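Local coordinates for maltose-binding protein MalE1 (Thermotoga maritima, PDB 6DTU) that binds maltotetraose and probably serves as the extracellular maltose-binding component of a carbohydrate transport system, at residues A[41-46]-A[66-71]; A[85-90]-A[103-108]; A[93-98]-A[265-270]. All blocks are in the same frame, centred on the assembly; numbering follows the deposited sequence.

Contact 1. Residues A[41-46]-A[66-71]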
ATOM      1  N   ASP A  41       2.829  -9.289  -7.742  1.00 16.42           N
ATOM      2  CA  ASP A  41       3.751 -10.233  -8.350  1.00 16.90           C
ATOM      3  C   ASP A  41       5.174  -9.708  -8.445  1.00 16.47           C
ATOM      4  O   ASP A  41       6.080 -10.481  -8.761  1.00 16.62           O
ATOM      5  CB  ASP A  41       3.239 -10.657  -9.740  1.00 13.61           C
ATOM      6  CG  ASP A  41       2.006 -11.534  -9.650  1.00 22.40           C
ATOM      7  OD1 ASP A  41       1.878 -12.259  -8.645  1.00 32.01           O
ATOM      8  OD2 ASP A  41       1.157 -11.468 -10.553  1.00 29.15           O
ATOM      9  N   ILE A  42       5.413  -8.430  -8.141  1.00 14.23           N
ATOM     10  CA  ILE A  42       6.756  -7.888  -8.316  1.00 12.53           C
ATOM     11  C   ILE A  42       7.759  -8.605  -7.424  1.00 13.98           C
ATOM     12  O   ILE A  42       8.834  -9.021  -7.882  1.00 14.27           O
ATOM     13  CB  ILE A  42       6.773  -6.367  -8.068  1.00 13.34           C
ATOM     14  CG1 ILE A  42       5.999  -5.640  -9.166  1.00 14.07           C
ATOM     15  CG2 ILE A  42       8.209  -5.849  -7.960  1.00 16.08           C
ATOM     16  CD1 ILE A  42       5.870  -4.127  -8.905  1.00 15.61           C
ATOM     17  N   LYS A  43       7.456  -8.705  -6.129  1.00 13.87           N
ATOM     18  CA  LYS A  43       8.441  -9.271  -5.206  1.00 13.83           C
ATOM     19  C   LYS A  43       8.666 -10.753  -5.460  1.00 16.31           C
ATOM     20  O   LYS A  43       9.808 -11.235  -5.403  1.00 15.87           O
ATOM     21  CB  LYS A  43       8.065  -9.037  -3.742  1.00 14.60           C
ATOM     22  CG  LYS A  43       9.089  -9.678  -2.818  1.00 16.29           C
ATOM     23  CD  LYS A  43       9.122  -9.036  -1.441  1.00 17.77           C
ATOM     24  CE  LYS A  43       7.855  -9.314  -0.653  1.00 16.42           C
ATOM     25  NZ  LYS A  43       7.693 -10.752  -0.292  1.00 17.82           N
ATOM     26  N   SER A  44       7.586 -11.494  -5.692  1.00 15.37           N
ATOM     27  CA  SER A  44       7.717 -12.928  -5.938  1.00 15.51           C
ATOM     28  C   SER A  44       8.458 -13.202  -7.242  1.00 16.66           C
ATOM     29  O   SER A  44       9.333 -14.081  -7.284  1.00 17.05           O
ATOM     30  CB  SER A  44       6.337 -13.598  -5.902  1.00 16.81           C
ATOM     31  OG  SER A  44       5.432 -12.926  -6.767  1.00 18.68           O
ATOM     32  N   LYS A  45       8.166 -12.424  -8.294  1.00 17.31           N
ATOM     33  CA  LYS A  45       8.921 -12.542  -9.533  1.00 13.98           C
ATOM     34  C   LYS A  45      10.389 -12.203  -9.310  1.00 14.31           C
ATOM     35  O   LYS A  45      11.277 -12.840  -9.889  1.00 15.72           O
ATOM     36  CB  LYS A  45       8.309 -11.647 -10.609  1.00 14.38           C
ATOM     37  CG  LYS A  45       8.860 -11.852 -12.020  1.00 24.62           C
ATOM     38  CD  LYS A  45       8.349 -10.783 -12.977  1.00 25.06           C
ATOM     39  CE  LYS A  45       8.837 -11.025 -14.408  1.00 25.26           C
ATOM     40  NZ  LYS A  45       8.198 -12.203 -15.034  1.00 34.86           N
ATOM     41  N   PHE A  46      10.665 -11.186  -8.480  1.00 14.01           N
ATOM     42  CA  PHE A  46      12.044 -10.778  -8.247  1.00 14.17           C
ATOM     43  C   PHE A  46      12.798 -11.829  -7.435  1.00 15.67           C
ATOM     44  O   PHE A  46      13.959 -12.130  -7.721  1.00 14.32           O
ATOM     45  CB  PHE A  46      12.039  -9.415  -7.555  1.00 15.40           C
ATOM     46  CG  PHE A  46      13.381  -8.777  -7.481  1.00 13.55           C
ATOM     47  CD1 PHE A  46      13.966  -8.235  -8.616  1.00 14.85           C
ATOM     48  CD2 PHE A  46      14.053  -8.688  -6.268  1.00 14.04           C
ATOM     49  CE1 PHE A  46      15.200  -7.636  -8.559  1.00 17.86           C
ATOM     50  CE2 PHE A  46      15.298  -8.090  -6.216  1.00 16.12           C
ATOM     51  CZ  PHE A  46      15.860  -7.559  -7.364  1.00 14.46           C
ATOM     52  N   VAL A  66      11.640  -4.595   2.214  1.00 15.03           N
ATOM     53  CA  VAL A  66      13.071  -4.286   2.307  1.00 15.67           C
ATOM     54  C   VAL A  66      13.828  -5.351   3.096  1.00 15.25           C
ATOM     55  O   VAL A  66      14.880  -5.830   2.661  1.00 16.19           O
ATOM     56  CB  VAL A  66      13.297  -2.875   2.883  1.00 14.23           C
ATOM     57  CG1 VAL A  66      14.752  -2.684   3.236  1.00 16.14           C
ATOM     58  CG2 VAL A  66      12.861  -1.817   1.909  1.00 15.83           C
ATOM     59  N   GLY A  67      13.348  -5.694   4.297  1.00 15.64           N
ATOM     60  CA  GLY A  67      14.094  -6.632   5.129  1.00 16.20           C
ATOM     61  C   GLY A  67      14.320  -7.981   4.471  1.00 17.21           C
ATOM     62  O   GLY A  67      15.440  -8.497   4.454  1.00 17.97           O
ATOM     63  N   GLU A  68      13.262  -8.570   3.908  1.00 14.40           N
ATOM     64  CA  GLU A  68      13.413  -9.847   3.217  1.00 15.62           C
ATOM     65  C   GLU A  68      14.419  -9.739   2.070  1.00 15.88           C
ATOM     66  O   GLU A  68      15.302 -10.591   1.923  1.00 16.23           O
ATOM     67  CB  GLU A  68      12.052 -10.329   2.718  1.00 16.35           C
ATOM     68  CG  GLU A  68      12.115 -11.649   1.956  1.00 18.51           C
ATOM     69  CD  GLU A  68      10.791 -12.064   1.362  1.00 16.94           C
ATOM     70  OE1 GLU A  68       9.862 -11.230   1.273  1.00 18.77           O
ATOM     71  OE2 GLU A  68      10.679 -13.237   0.956  1.00 22.25           O
ATOM     72  N   LEU A  69      14.289  -8.710   1.225  1.00 15.64           N
ATOM     73  CA  LEU A  69      15.192  -8.609   0.089  1.00 16.66           C
ATOM     74  C   LEU A  69      16.628  -8.302   0.516  1.00 16.56           C
ATOM     75  O   LEU A  69      17.573  -8.784  -0.117  1.00 17.21           O
ATOM     76  CB  LEU A  69      14.660  -7.601  -0.921  1.00 14.00           C
ATOM     77  CG  LEU A  69      13.325  -7.990  -1.544  1.00 14.77           C
ATOM     78  CD1 LEU A  69      12.856  -6.900  -2.494  1.00 13.85           C
ATOM     79  CD2 LEU A  69      13.353  -9.342  -2.261  1.00 18.97           C
ATOM     80  N   ALA A  70      16.813  -7.532   1.590  1.00 13.77           N
ATOM     81  CA  ALA A  70      18.163  -7.178   2.026  1.00 15.58           C
ATOM     82  C   ALA A  70      18.879  -8.372   2.640  1.00 18.64           C
ATOM     83  O   ALA A  70      20.059  -8.608   2.354  1.00 20.30           O
ATOM     84  CB  ALA A  70      18.106  -6.011   3.010  1.00 19.01           C
ATOM     85  N   VAL A  71      18.192  -9.128   3.502  1.00 16.75           N
ATOM     86  CA  VAL A  71      18.847 -10.256   4.161  1.00 20.49           C
ATOM     87  C   VAL A  71      19.133 -11.375   3.171  1.00 20.80           C
ATOM     88  O   VAL A  71      20.062 -12.168   3.379  1.00 23.03           O
ATOM     89  CB  VAL A  71      18.047 -10.774   5.369  1.00 22.66           C
ATOM     90  CG1 VAL A  71      17.777  -9.655   6.350  1.00 26.31           C
ATOM     91  CG2 VAL A  71      16.781 -11.446   4.923  1.00 20.21           C
TER
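K43 reaches from helix 39-49 to E68 on helix 66-71. The two helix segments run nearly parallel, 11° apart, with their axes 11.9 Å from each other at the closest. Side chains therefore have to bridge the distance. K43 starts with CG anti to its own backbone N (chi1 178°) and then bends at its third and fourth torsions, which brings the ammonium group over to the glutamate. K43 NZ lies 2.7 Å from E68 OE1, a hydrogen-bonded salt bridge. The lysine meets the oxygen on its syn side, 17° out of the carboxylate plane. The E68 chain is extended beyond CG to get there. K43 also makes a cation-pi contact with W65, and its side chain comes to about 4 Å from a bound glucose unit. With an alanine here, E68 would probably be left without its charge partner and the sugar would lose a contact. One turn on, F46 gives the apolar part. Its CD2 edge meets L69 CD2 at 4.1 Å, with the methyl near the plane of the ring. L69 CD2 is also 4.3 Å from K43 CG, on the aliphatic part of the lysine. W8 of strand 4-9 touches F46 as well. This is helix-to-helix packing at the sugar pocket of a periplasmic binding protein, where a pocket lysine is held by a second-shell glutamate.

Contact 2. Residues A[85-90]-A[103-108]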
ATOM      1  N   LYS A  85      19.574  14.538   1.945  1.00 14.12           N
ATOM      2  CA  LYS A  85      19.003  15.430   2.959  1.00 15.52           C
ATOM      3  C   LYS A  85      17.597  15.894   2.604  1.00 14.96           C
ATOM      4  O   LYS A  85      16.845  16.329   3.486  1.00 15.60           O
ATOM      5  CB  LYS A  85      19.906  16.649   3.167  1.00 15.49           C
ATOM      6  CG  LYS A  85      19.876  17.621   1.986  1.00 16.97           C
ATOM      7  CD  LYS A  85      20.865  18.758   2.170  1.00 17.46           C
ATOM      8  CE  LYS A  85      20.855  19.717   1.005  1.00 20.74           C
ATOM      9  NZ  LYS A  85      19.540  20.395   0.830  1.00 22.60           N
ATOM     10  N   ASN A  86      17.218  15.811   1.343  1.00 14.63           N
ATOM     11  CA  ASN A  86      15.947  16.391   0.945  1.00 14.80           C
ATOM     12  C   ASN A  86      14.765  15.475   1.169  1.00 14.20           C
ATOM     13  O   ASN A  86      13.628  15.890   0.928  1.00 14.99           O
ATOM     14  CB  ASN A  86      16.018  16.841  -0.511  1.00 14.15           C
ATOM     15  CG  ASN A  86      17.062  17.909  -0.708  1.00 15.54           C
ATOM     16  OD1 ASN A  86      17.061  18.917   0.002  1.00 19.10           O
ATOM     17  ND2 ASN A  86      17.950  17.712  -1.674  1.00 18.49           N
ATOM     18  N   PHE A  87      14.999  14.248   1.608  1.00 13.56           N
ATOM     19  CA  PHE A  87      13.928  13.297   1.842  1.00 13.00           C
ATOM     20  C   PHE A  87      13.649  13.189   3.330  1.00 14.91           C
ATOM     21  O   PHE A  87      14.568  13.273   4.149  1.00 14.59           O
ATOM     22  CB  PHE A  87      14.309  11.932   1.255  1.00 14.33           C
ATOM     23  CG  PHE A  87      14.313  11.939  -0.241  1.00 13.59           C
ATOM     24  CD1 PHE A  87      13.193  11.535  -0.935  1.00 13.63           C
ATOM     25  CD2 PHE A  87      15.385  12.457  -0.954  1.00 15.87           C
ATOM     26  CE1 PHE A  87      13.167  11.574  -2.312  1.00 14.33           C
ATOM     27  CE2 PHE A  87      15.362  12.510  -2.330  1.00 18.12           C
ATOM     28  CZ  PHE A  87      14.256  12.063  -3.009  1.00 16.94           C
ATOM     29  N   TYR A  88      12.379  13.001   3.682  1.00 15.13           N
ATOM     30  CA  TYR A  88      12.035  12.838   5.090  1.00 13.62           C
ATOM     31  C   TYR A  88      12.726  11.607   5.650  1.00 14.05           C
ATOM     32  O   TYR A  88      12.777  10.556   5.007  1.00 13.41           O
ATOM     33  CB  TYR A  88      10.522  12.713   5.268  1.00 14.62           C
ATOM     34  CG  TYR A  88       9.753  14.027   5.292  1.00 17.50           C
ATOM     35  CD1 TYR A  88       9.761  14.843   6.415  1.00 18.00           C
ATOM     36  CD2 TYR A  88       9.025  14.443   4.197  1.00 16.49           C
ATOM     37  CE1 TYR A  88       9.059  16.042   6.444  1.00 14.08           C
ATOM     38  CE2 TYR A  88       8.316  15.648   4.214  1.00 17.83           C
ATOM     39  CZ  TYR A  88       8.334  16.433   5.337  1.00 18.18           C
ATOM     40  OH  TYR A  88       7.644  17.621   5.355  1.00 20.56           O
ATOM     41  N   GLU A  89      13.302  11.748   6.836  1.00 13.49           N
ATOM     42  CA  GLU A  89      14.002  10.612   7.426  1.00 13.77           C
ATOM     43  C   GLU A  89      13.076   9.440   7.716  1.00 16.43           C
ATOM     44  O   GLU A  89      13.519   8.294   7.660  1.00 15.97           O
ATOM     45  CB  GLU A  89      14.783  11.025   8.666  1.00 15.13           C
ATOM     46  CG  GLU A  89      15.911  11.983   8.310  1.00 19.57           C
ATOM     47  CD  GLU A  89      17.038  11.977   9.330  1.00 24.45           C
ATOM     48  OE1 GLU A  89      16.831  12.496  10.448  1.00 32.18           O
ATOM     49  OE2 GLU A  89      18.128  11.445   9.021  1.00 22.22           O
ATOM     50  N   THR A  90      11.812   9.698   8.061  1.00 15.34           N
ATOM     51  CA  THR A  90      10.853   8.601   8.209  1.00 16.45           C
ATOM     52  C   THR A  90      10.725   7.772   6.928  1.00 15.48           C
ATOM     53  O   THR A  90      10.653   6.538   6.977  1.00 15.89           O
ATOM     54  CB  THR A  90       9.497   9.152   8.646  1.00 18.26           C
ATOM     55  OG1 THR A  90       9.066  10.167   7.725  1.00 19.81           O
ATOM     56  CG2 THR A  90       9.576   9.685  10.074  1.00 18.46           C
ATOM     57  N   GLY A 103      16.617   1.940  -0.554  1.00 13.36           N
ATOM     58  CA  GLY A 103      15.759   2.450  -1.603  1.00 14.87           C
ATOM     59  C   GLY A 103      15.648   3.953  -1.559  1.00 13.60           C
ATOM     60  O   GLY A 103      15.926   4.587  -0.541  1.00 16.35           O
ATOM     61  N   ILE A 104      15.202   4.507  -2.678  1.00 13.46           N
ATOM     62  CA  ILE A 104      14.852   5.923  -2.747  1.00 15.42           C
ATOM     63  C   ILE A 104      13.339   6.034  -2.675  1.00 12.84           C
ATOM     64  O   ILE A 104      12.633   5.643  -3.635  1.00 12.81           O
ATOM     65  CB  ILE A 104      15.441   6.596  -3.997  1.00 15.75           C
ATOM     66  CG1 ILE A 104      16.977   6.507  -3.988  1.00 20.85           C
ATOM     67  CG2 ILE A 104      15.052   8.077  -4.031  1.00 17.28           C
ATOM     68  CD1 ILE A 104      17.684   7.551  -4.828  1.00 26.89           C
ATOM     69  N   PRO A 105      12.773   6.549  -1.585  1.00 13.62           N
ATOM     70  CA  PRO A 105      11.316   6.659  -1.453  1.00 13.55           C
ATOM     71  C   PRO A 105      10.781   7.838  -2.247  1.00 15.11           C
ATOM     72  O   PRO A 105      11.391   8.912  -2.311  1.00 14.54           O
ATOM     73  CB  PRO A 105      11.129   6.922   0.044  1.00 15.01           C
ATOM     74  CG  PRO A 105      12.396   7.671   0.420  1.00 13.68           C
ATOM     75  CD  PRO A 105      13.487   7.097  -0.417  1.00 13.81           C
ATOM     76  N   TYR A 106       9.625   7.641  -2.865  1.00 12.49           N
ATOM     77  CA  TYR A 106       8.983   8.751  -3.553  1.00 11.00           C
ATOM     78  C   TYR A 106       7.686   9.209  -2.898  1.00 11.73           C
ATOM     79  O   TYR A 106       7.258  10.342  -3.147  1.00 13.52           O
ATOM     80  CB  TYR A 106       8.780   8.447  -5.051  1.00 12.97           C
ATOM     81  CG  TYR A 106       7.605   7.553  -5.428  1.00 13.63           C
ATOM     82  CD1 TYR A 106       6.342   8.080  -5.641  1.00 13.41           C
ATOM     83  CD2 TYR A 106       7.790   6.197  -5.660  1.00 12.15           C
ATOM     84  CE1 TYR A 106       5.287   7.268  -5.996  1.00 13.92           C
ATOM     85  CE2 TYR A 106       6.741   5.386  -6.022  1.00 14.77           C
ATOM     86  CZ  TYR A 106       5.501   5.936  -6.199  1.00 11.65           C
ATOM     87  OH  TYR A 106       4.451   5.118  -6.574  1.00 14.22           O
ATOM     88  N   ALA A 107       7.059   8.385  -2.068  1.00 12.91           N
ATOM     89  CA  ALA A 107       5.794   8.776  -1.457  1.00 12.67           C
ATOM     90  C   ALA A 107       5.469   7.844  -0.307  1.00 14.32           C
ATOM     91  O   ALA A 107       5.925   6.697  -0.268  1.00 14.13           O
ATOM     92  CB  ALA A 107       4.636   8.706  -2.462  1.00 15.62           C
ATOM     93  N   MET A 108       4.671   8.343   0.624  1.00 15.07           N
ATOM     94  CA  MET A 108       3.982   7.487   1.581  1.00 13.89           C
ATOM     95  C   MET A 108       2.490   7.474   1.267  1.00 15.13           C
ATOM     96  O   MET A 108       2.002   8.206   0.400  1.00 12.56           O
ATOM     97  CB  MET A 108       4.253   7.902   3.033  1.00 18.47           C
ATOM     98  CG  MET A 108       3.648   9.226   3.394  1.00 14.83           C
ATOM     99  SD  MET A 108       3.802   9.618   5.158  1.00 23.07           S
ATOM    100  CE  MET A 108       2.264   8.949   5.799  1.00 23.16           C
TER
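F87 and P105 are the nearest pair of the two backbones, with 7.9 Å between F87 CA and P105 CA, and no hydrogen bond joins the segments. The contact is one of side chains against a strand. It packs the loop that leads into helix 89-94 onto strand 100-109, part of the mixed sheet of this periplasmic-binding-protein fold. Y88 holds the N-cap position of that helix, so F87 sits just before it.

The F87 ring carries the contact. F87 points toward the strand, and its CG, anti to the carbonyl carbon (chi1 -70°), puts the ring atoms CD1, CE1 and CZ beside two neighbouring residues. F87 CZ comes to 4.2 Å from I104 CG2, the methyl branch of the isoleucine. F87 CD1 lies 4.2 Å from P105 CG, on the proline ring. Both side chains cross the phenylalanine obliquely. F87, I104 and P105 are all buried. M292 of helix 289-298, which touches F87 and I104, and L92 of helix 89-94, which touches F87 and P105, are among their neighbours.

The strand itself is irregular here. Y106 and A107 both face Q264 of strand 260-268, a classic beta bulge. Y106 points away from the phenylalanine, and its hydroxyl is hydrogen-bonded to D299 and Q13. P105 O behaves differently. This carbonyl oxygen is buried by the contact and has no hydrogen-bond partner in the model. Its neighbours here are ring carbons: it approaches the F87 ring obliquely, 3.5 Å from F87 CD1 and 3.2 Å from F87 CE1.

Contact 3. Residues A[93-98]-A[265-270]; sequences NAFSYG and GFMVNA
F95 meets strand 260-268 in two ways, through the sulfur of M267 and through the backbone of G265. Its ring makes all the contacts between the two segments, and no hydrogen bond crosses.

The first kind is Met-aromatic. M267 SD lies at the edge of the F95 ring and in its plane. It is 5.2 Å from the ring centroid and 89° off the ring normal. The nearest ring atom is F95 CE1, 3.9 Å from M267 SD. The methyl group joins in, with M267 CE 4.0 Å from the same F95 CE1. The two side chains cross at about a right angle. The methionine does not start out facing the ring. Its first two torsions (chi1 -70°, chi2 157°) place SD beside the ring, and the bend at the third sets where the methyl CE lies. W65 also touches M267.

F95 is the first residue to leave the helical conformation after helix 89-94, and strand 96-97 follows directly. From this turn between helix and strand, the ring packs against strand 260-268. Strands 96-97 and 260-268 both pair with strand 100-109 in the mixed sheet of this periplasmic-binding-protein fold.

The second kind is ring against bare backbone. F95 CZ lies 3.3 Å from G265 N and 3.6 Å from G265 CA. The amide nitrogen approaches the ring obliquely. Glycine suits this place for a steric reason. A side chain at G265 would point toward the ring, and its first carbon would fall only 2.8 Å from F95 CZ.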
ATOM      1  N   ASN A  93      14.108   5.873   6.499  1.00 14.56           N
ATOM      2  CA  ASN A  93      14.224   4.800   7.471  1.00 16.53           C
ATOM      3  C   ASN A  93      13.291   3.646   7.141  1.00 12.99           C
ATOM      4  O   ASN A  93      13.635   2.491   7.428  1.00 16.46           O
ATOM      5  CB  ASN A  93      13.996   5.312   8.896  1.00 15.75           C
ATOM      6  CG  ASN A  93      15.127   6.224   9.388  1.00 22.21           C
ATOM      7  OD1 ASN A  93      16.269   6.144   8.918  1.00 25.16           O
ATOM      8  ND2 ASN A  93      14.804   7.102  10.342  1.00 21.08           N
ATOM      9  N   ALA A  94      12.130   3.921   6.525  1.00 15.24           N
ATOM     10  CA  ALA A  94      11.253   2.833   6.088  1.00 14.26           C
ATOM     11  C   ALA A  94      11.950   1.967   5.058  1.00 14.27           C
ATOM     12  O   ALA A  94      11.700   0.759   4.992  1.00 14.52           O
ATOM     13  CB  ALA A  94       9.925   3.361   5.520  1.00 15.02           C
ATOM     14  N   PHE A  95      12.857   2.561   4.284  1.00 13.13           N
ATOM     15  CA  PHE A  95      13.626   1.834   3.283  1.00 13.62           C
ATOM     16  C   PHE A  95      15.017   1.453   3.761  1.00 14.71           C
ATOM     17  O   PHE A  95      15.874   1.091   2.943  1.00 15.60           O
ATOM     18  CB  PHE A  95      13.679   2.628   1.983  1.00 15.39           C
ATOM     19  CG  PHE A  95      12.526   2.316   1.098  1.00 11.36           C
ATOM     20  CD1 PHE A  95      12.582   1.218   0.261  1.00 11.66           C
ATOM     21  CD2 PHE A  95      11.385   3.103   1.112  1.00 14.81           C
ATOM     22  CE1 PHE A  95      11.519   0.890  -0.548  1.00 12.47           C
ATOM     23  CE2 PHE A  95      10.280   2.782   0.307  1.00 13.09           C
ATOM     24  CZ  PHE A  95      10.357   1.664  -0.530  1.00 14.43           C
ATOM     25  N   SER A  96      15.241   1.493   5.065  1.00 14.04           N
ATOM     26  CA  SER A  96      16.517   1.146   5.659  1.00 12.31           C
ATOM     27  C   SER A  96      16.413  -0.127   6.486  1.00 13.12           C
ATOM     28  O   SER A  96      15.368  -0.417   7.071  1.00 15.92           O
ATOM     29  CB  SER A  96      17.001   2.300   6.525  1.00 13.86           C
ATOM     30  OG  SER A  96      17.249   3.441   5.700  1.00 15.84           O
ATOM     31  N   TYR A  97      17.503  -0.895   6.512  1.00 15.41           N
ATOM     32  CA  TYR A  97      17.521  -2.135   7.282  1.00 16.36           C
ATOM     33  C   TYR A  97      18.966  -2.475   7.629  1.00 18.29           C
ATOM     34  O   TYR A  97      19.856  -2.338   6.785  1.00 18.77           O
ATOM     35  CB  TYR A  97      16.886  -3.286   6.485  1.00 19.39           C
ATOM     36  CG  TYR A  97      16.793  -4.581   7.268  1.00 17.34           C
ATOM     37  CD1 TYR A  97      15.702  -4.842   8.092  1.00 19.44           C
ATOM     38  CD2 TYR A  97      17.818  -5.522   7.221  1.00 19.05           C
ATOM     39  CE1 TYR A  97      15.619  -6.017   8.819  1.00 17.47           C
ATOM     40  CE2 TYR A  97      17.746  -6.682   7.946  1.00 21.27           C
ATOM     41  CZ  TYR A  97      16.657  -6.933   8.736  1.00 23.00           C
ATOM     42  OH  TYR A  97      16.616  -8.102   9.452  1.00 27.10           O
ATOM     43  N   GLY A  98      19.190  -2.897   8.879  1.00 17.55           N
ATOM     44  CA  GLY A  98      20.527  -3.263   9.331  1.00 21.57           C
ATOM     45  C   GLY A  98      21.563  -2.171   9.172  1.00 22.02           C
ATOM     46  O   GLY A  98      22.740  -2.461   8.917  1.00 26.70           O
ATOM     47  N   GLY A 265       8.945   3.220  -3.111  1.00 12.48           N
ATOM     48  CA  GLY A 265      10.281   3.648  -3.482  1.00 11.97           C
ATOM     49  C   GLY A 265      10.923   2.754  -4.520  1.00 12.70           C
ATOM     50  O   GLY A 265      10.365   1.749  -4.962  1.00 12.51           O
ATOM     51  N   PHE A 266      12.126   3.159  -4.901  1.00 12.92           N
ATOM     52  CA  PHE A 266      12.913   2.523  -5.945  1.00 13.73           C
ATOM     53  C   PHE A 266      14.043   1.737  -5.294  1.00 15.65           C
ATOM     54  O   PHE A 266      14.835   2.301  -4.529  1.00 14.61           O
ATOM     55  CB  PHE A 266      13.518   3.597  -6.855  1.00 12.92           C
ATOM     56  CG  PHE A 266      12.500   4.437  -7.602  1.00 15.17           C
ATOM     57  CD1 PHE A 266      12.173   4.130  -8.925  1.00 12.67           C
ATOM     58  CD2 PHE A 266      11.882   5.536  -7.001  1.00 14.44           C
ATOM     59  CE1 PHE A 266      11.223   4.899  -9.646  1.00 13.38           C
ATOM     60  CE2 PHE A 266      10.923   6.305  -7.713  1.00 12.98           C
ATOM     61  CZ  PHE A 266      10.601   5.981  -9.034  1.00 11.94           C
ATOM     62  N   MET A 267      14.146   0.454  -5.637  1.00 11.10           N
ATOM     63  CA  MET A 267      15.176  -0.433  -5.109  1.00 11.52           C
ATOM     64  C   MET A 267      16.020  -0.961  -6.258  1.00 12.94           C
ATOM     65  O   MET A 267      15.520  -1.138  -7.362  1.00 12.28           O
ATOM     66  CB  MET A 267      14.547  -1.587  -4.373  1.00 10.31           C
ATOM     67  CG  MET A 267      13.911  -1.136  -3.082  1.00 12.15           C
ATOM     68  SD  MET A 267      12.629  -2.243  -2.496  1.00 13.60           S
ATOM     69  CE  MET A 267      11.225  -1.768  -3.514  1.00 13.43           C
ATOM     70  N   VAL A 268      17.304  -1.217  -5.996  1.00 11.80           N
ATOM     71  CA  VAL A 268      18.272  -1.627  -7.013  1.00 12.15           C
ATOM     72  C   VAL A 268      18.610  -3.104  -6.823  1.00 13.08           C
ATOM     73  O   VAL A 268      18.848  -3.554  -5.699  1.00 12.92           O
ATOM     74  CB  VAL A 268      19.541  -0.756  -6.962  1.00 12.86           C
ATOM     75  CG1 VAL A 268      20.597  -1.282  -7.951  1.00 14.41           C
ATOM     76  CG2 VAL A 268      19.192   0.689  -7.269  1.00 15.65           C
ATOM     77  N   ASN A 269      18.622  -3.852  -7.926  1.00 13.91           N
ATOM     78  CA  ASN A 269      18.951  -5.276  -7.907  1.00 13.98           C
ATOM     79  C   ASN A 269      20.442  -5.453  -7.624  1.00 13.60           C
ATOM     80  O   ASN A 269      21.282  -5.073  -8.448  1.00 13.96           O
ATOM     81  CB  ASN A 269      18.628  -5.830  -9.288  1.00 12.27           C
ATOM     82  CG  ASN A 269      18.857  -7.332  -9.426  1.00 15.17           C
ATOM     83  OD1 ASN A 269      19.360  -8.009  -8.534  1.00 16.39           O
ATOM     84  ND2 ASN A 269      18.477  -7.857 -10.578  1.00 14.56           N
ATOM     85  N   ALA A 270      20.773  -6.085  -6.486  1.00 13.64           N
ATOM     86  CA  ALA A 270      22.171  -6.309  -6.132  1.00 14.33           C
ATOM     87  C   ALA A 270      22.856  -7.305  -7.056  1.00 16.14           C
ATOM     88  O   ALA A 270      24.098  -7.363  -7.073  1.00 18.38           O
ATOM     89  CB  ALA A 270      22.303  -6.777  -4.683  1.00 14.89           C
TER

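Contact 3 lies between the other two, its centre about 10 Å from that of contact 1 and about 11 Å from that of contact 2. Contacts 1 and 2 do not touch; their nearest atoms are about 6 Å apart. F95 joins the three contacts: F95 CD1 is 3.5 Å from V66 CG2, and F95 CD2 is 4.0 Å from P105 CB. Contacts 2 and 3 also share the sheet, with I104 O 2.8 Å from F266 N, a probable hydrogen bond. Contact 1 is nearest the sugar, through K43 of the pocket. The side chain of F95 is about 9 Å from a bound glucose unit. The side chain of P105 is about 13 Å from a bound glucose unit.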